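Local coordinates for LpxE (Aquifex aeolicus, PDB 6EBU), which probably removes a phosphate group from lipid A at the cell membrane, as a lipid A 1-phosphatase of the PAP2 superfamily, at residues 108-113 with 141-146. The protein carries 1 engineered substitution. Sequence-based numbering, arbitrary orientation.
With BOG (octyl beta-D-glucopyranoside), chain F; BOG (octyl beta-D-glucopyranoside), chain D; SO4 (sulfate ion), chain B.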
loop_
_atom_site.group_PDB
_atom_site.type_symbol
_atom_site.label_atom_id
_atom_site.label_comp_id
_atom_site.label_asym_id
_atom_site.label_seq_id
_atom_site.Cartn_x
_atom_site.Cartn_y
_atom_site.Cartn_z
ATOM N N GLY A 108 -5.018 0.705 -1.213
ATOM C CA GLY A 108 -4.766 -0.264 -2.269
ATOM C C GLY A 108 -3.305 -0.340 -2.671
ATOM O O GLY A 108 -2.796 -1.420 -2.981
ATOM N N ASP A 109 -2.612 0.802 -2.682
ATOM C CA ASP A 109 -1.185 0.797 -2.992
ATOM C C ASP A 109 -0.400 0.011 -1.952
ATOM O O ASP A 109 0.521 -0.741 -2.293
ATOM C CB ASP A 109 -0.652 2.225 -3.074
ATOM C CG ASP A 109 -1.096 2.938 -4.325
ATOM O OD1 ASP A 109 -1.820 2.324 -5.140
ATOM O OD2 ASP A 109 -0.719 4.115 -4.488
ATOM N N THR A 110 -0.742 0.184 -0.674
ATOM C CA THR A 110 -0.076 -0.572 0.379
ATOM C C THR A 110 -0.376 -2.063 0.262
ATOM O O THR A 110 0.524 -2.896 0.413
ATOM C CB THR A 110 -0.499 -0.039 1.748
ATOM O OG1 THR A 110 -0.257 1.374 1.803
ATOM C CG2 THR A 110 0.281 -0.723 2.857
ATOM N N ALA A 111 -1.632 -2.414 -0.024
ATOM C CA ALA A 111 -2.003 -3.821 -0.147
ATOM C C ALA A 111 -1.258 -4.493 -1.296
ATOM O O ALA A 111 -0.740 -5.606 -1.148
ATOM C CB ALA A 111 -3.517 -3.945 -0.329
ATOM N N MET A 112 -1.190 -3.828 -2.453
ATOM C CA MET A 112 -0.463 -4.389 -3.589
ATOM C C MET A 112 1.023 -4.518 -3.281
ATOM O O MET A 112 1.644 -5.543 -3.592
ATOM C CB MET A 112 -0.679 -3.523 -4.833
ATOM C CG MET A 112 -0.030 -4.076 -6.097
ATOM S SD MET A 112 0.360 -2.812 -7.331
ATOM C CE MET A 112 1.814 -2.061 -6.603
ATOM N N ALA A 113 1.610 -3.489 -2.665
ATOM C CA ALA A 113 3.040 -3.515 -2.375
ATOM C C ALA A 113 3.388 -4.633 -1.401
ATOM O O ALA A 113 4.398 -5.324 -1.573
ATOM C CB ALA A 113 3.488 -2.159 -1.828
ATOM N N TYR A 141 4.219 4.199 4.112
ATOM C CA TYR A 141 4.589 5.497 4.664
ATOM C C TYR A 141 4.308 6.616 3.669
ATOM O O TYR A 141 3.914 7.722 4.061
ATOM C CB TYR A 141 6.065 5.496 5.071
ATOM C CG TYR A 141 6.461 6.651 5.969
ATOM C CD1 TYR A 141 6.659 7.926 5.450
ATOM C CD2 TYR A 141 6.640 6.467 7.335
ATOM C CE1 TYR A 141 7.016 8.982 6.262
ATOM C CE2 TYR A 141 7.000 7.521 8.158
ATOM C CZ TYR A 141 7.188 8.776 7.614
ATOM O OH TYR A 141 7.547 9.830 8.421
ATOM N N GLU A 142 4.499 6.346 2.376
ATOM C CA GLU A 142 4.284 7.378 1.367
ATOM C C GLU A 142 2.825 7.822 1.325
ATOM O O GLU A 142 2.537 9.014 1.167
ATOM C CB GLU A 142 4.735 6.867 -0.003
ATOM C CG GLU A 142 4.340 7.749 -1.168
ATOM C CD GLU A 142 3.252 7.121 -2.011
ATOM O OE1 GLU A 142 2.175 7.736 -2.155
ATOM O OE2 GLU A 142 3.472 6.003 -2.519
ATOM N N ARG A 143 1.890 6.880 1.479
ATOM C CA ARG A 143 0.474 7.236 1.431
ATOM C C ARG A 143 0.108 8.197 2.556
ATOM O O ARG A 143 -0.669 9.137 2.351
ATOM C CB ARG A 143 -0.392 5.975 1.498
ATOM C CG ARG A 143 -0.085 4.936 0.426
ATOM C CD ARG A 143 0.060 5.577 -0.941
ATOM N NE ARG A 143 -1.228 5.746 -1.607
ATOM C CZ ARG A 143 -1.451 6.607 -2.593
ATOM N NH1 ARG A 143 -0.472 7.387 -3.029
ATOM N NH2 ARG A 143 -2.657 6.690 -3.141
ATOM N N ILE A 144 0.659 7.981 3.751
ATOM C CA ILE A 144 0.380 8.878 4.868
ATOM C C ILE A 144 1.092 10.209 4.672
ATOM O O ILE A 144 0.515 11.276 4.905
ATOM C CB ILE A 144 0.774 8.213 6.198
ATOM C CG1 ILE A 144 0.209 6.794 6.273
ATOM C CG2 ILE A 144 0.285 9.044 7.379
ATOM C CD1 ILE A 144 0.652 6.035 7.493
ATOM N N TYR A 145 2.356 10.167 4.236
ATOM C CA TYR A 145 3.094 11.402 4.000
ATOM C C TYR A 145 2.428 12.256 2.931
ATOM O O TYR A 145 2.447 13.491 3.020
ATOM C CB TYR A 145 4.540 11.089 3.606
ATOM C CG TYR A 145 5.395 12.326 3.448
ATOM C CD1 TYR A 145 6.079 12.864 4.531
ATOM C CD2 TYR A 145 5.504 12.967 2.221
ATOM C CE1 TYR A 145 6.854 14.002 4.393
ATOM C CE2 TYR A 145 6.273 14.100 2.073
ATOM C CZ TYR A 145 6.946 14.617 3.163
ATOM O OH TYR A 145 7.711 15.753 3.021
ATOM N N ALA A 146 1.837 11.625 1.916
ATOM C CA ALA A 146 1.134 12.365 0.877
ATOM C C ALA A 146 -0.183 12.956 1.362
ATOM O O ALA A 146 -0.780 13.762 0.641
ATOM C CB ALA A 146 0.880 11.459 -0.329
HETATM O O1 BOG F . -4.938 4.932 -6.997
HETATM C "C1'" BOG F . -3.604 4.428 -6.996
HETATM C "C2'" BOG F . -2.700 5.373 -7.818
HETATM C "C3'" BOG F . -1.238 5.304 -7.276
HETATM C "C4'" BOG F . -0.697 6.739 -7.023
HETATM C "C5'" BOG F . -1.793 7.606 -6.362
HETATM C "C6'" BOG F . -1.401 9.095 -6.450
HETATM C "C7'" BOG F . -1.716 9.641 -7.841
HETATM C "C8'" BOG F . -3.232 9.656 -8.053
HETATM O O1 BOG D . 1.507 -4.524 9.573
HETATM C "C1'" BOG D . 2.623 -3.761 9.116
HETATM C "C2'" BOG D . 2.138 -2.375 8.637
HETATM C "C3'" BOG D . 3.307 -1.608 7.940
HETATM C "C4'" BOG D . 2.764 -0.275 7.356
HETATM C "C5'" BOG D . 3.915 0.742 7.222
HETATM C "C6'" BOG D . 3.358 2.173 7.360
HETATM C "C7'" BOG D . 4.138 2.919 8.440
HETATM C "C8'" BOG D . 3.837 4.416 8.351
HETATM S S SO4 B . -5.237 3.929 -2.867
HETATM O O1 SO4 B . -3.932 4.125 -2.239
HETATM O O2 SO4 B . -5.753 5.210 -3.334
HETATM O O3 SO4 B . -6.153 3.360 -1.884
HETATM O O4 SO4 B . -5.103 3.015 -3.999
HETATM O O HOH W 1 1.932 4.770 -4.186
#
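Asp-109 and Arg-143 form a salt bridge of charges alone, without a directed N-H bond, linking the start of helix 108-121 to the C-terminal part of helix 126-145. OD2 of Asp-109 sits 3.2 Å from Arg-143 CZ, over the centre of one guanidinium face. The carboxylate and guanidinium planes are 41° apart. Arginine suits this place because its N-H groups still point outward at the edge. There Glu-142 OE1 accepts from Arg-143 NH1 with its syn lone pair, at 2.8 Å and 161°. A water lies between Asp-109 OD2 and Glu-142 OE2, two like charges, and probably donates to both.

The sulfate takes NE and NH2: its O1 lies 3.2 Å from Arg-143 NE and 3.0 Å from Arg-143 NH2. Bends at chi2 and chi3 turn the arginine tip toward the ion. Gly-108 gives its backbone N to sulfate O3 at 3.0 Å, and a CB there would crowd the ion. Lys-79, Arg-86 and His-149 also bind the sulfate.

Van der Waals contact is slight: the Thr-110 hydroxyl, hydrogen-bonded to Ser-107, touches the aliphatic part of Arg-143. A leucine in place of Arg-143 would probably leave Glu-142 and the sulfate without this partner and the Asp-109 carboxylate without its positive mate.

Asp-109 stands where the PAP2 PSGH motif has histidine, so it is probably the engineered substitution; Arg-143 and His-149 match the family's third motif. The basic pocket is consistent with sulfate occupying the site of a substrate phosphate.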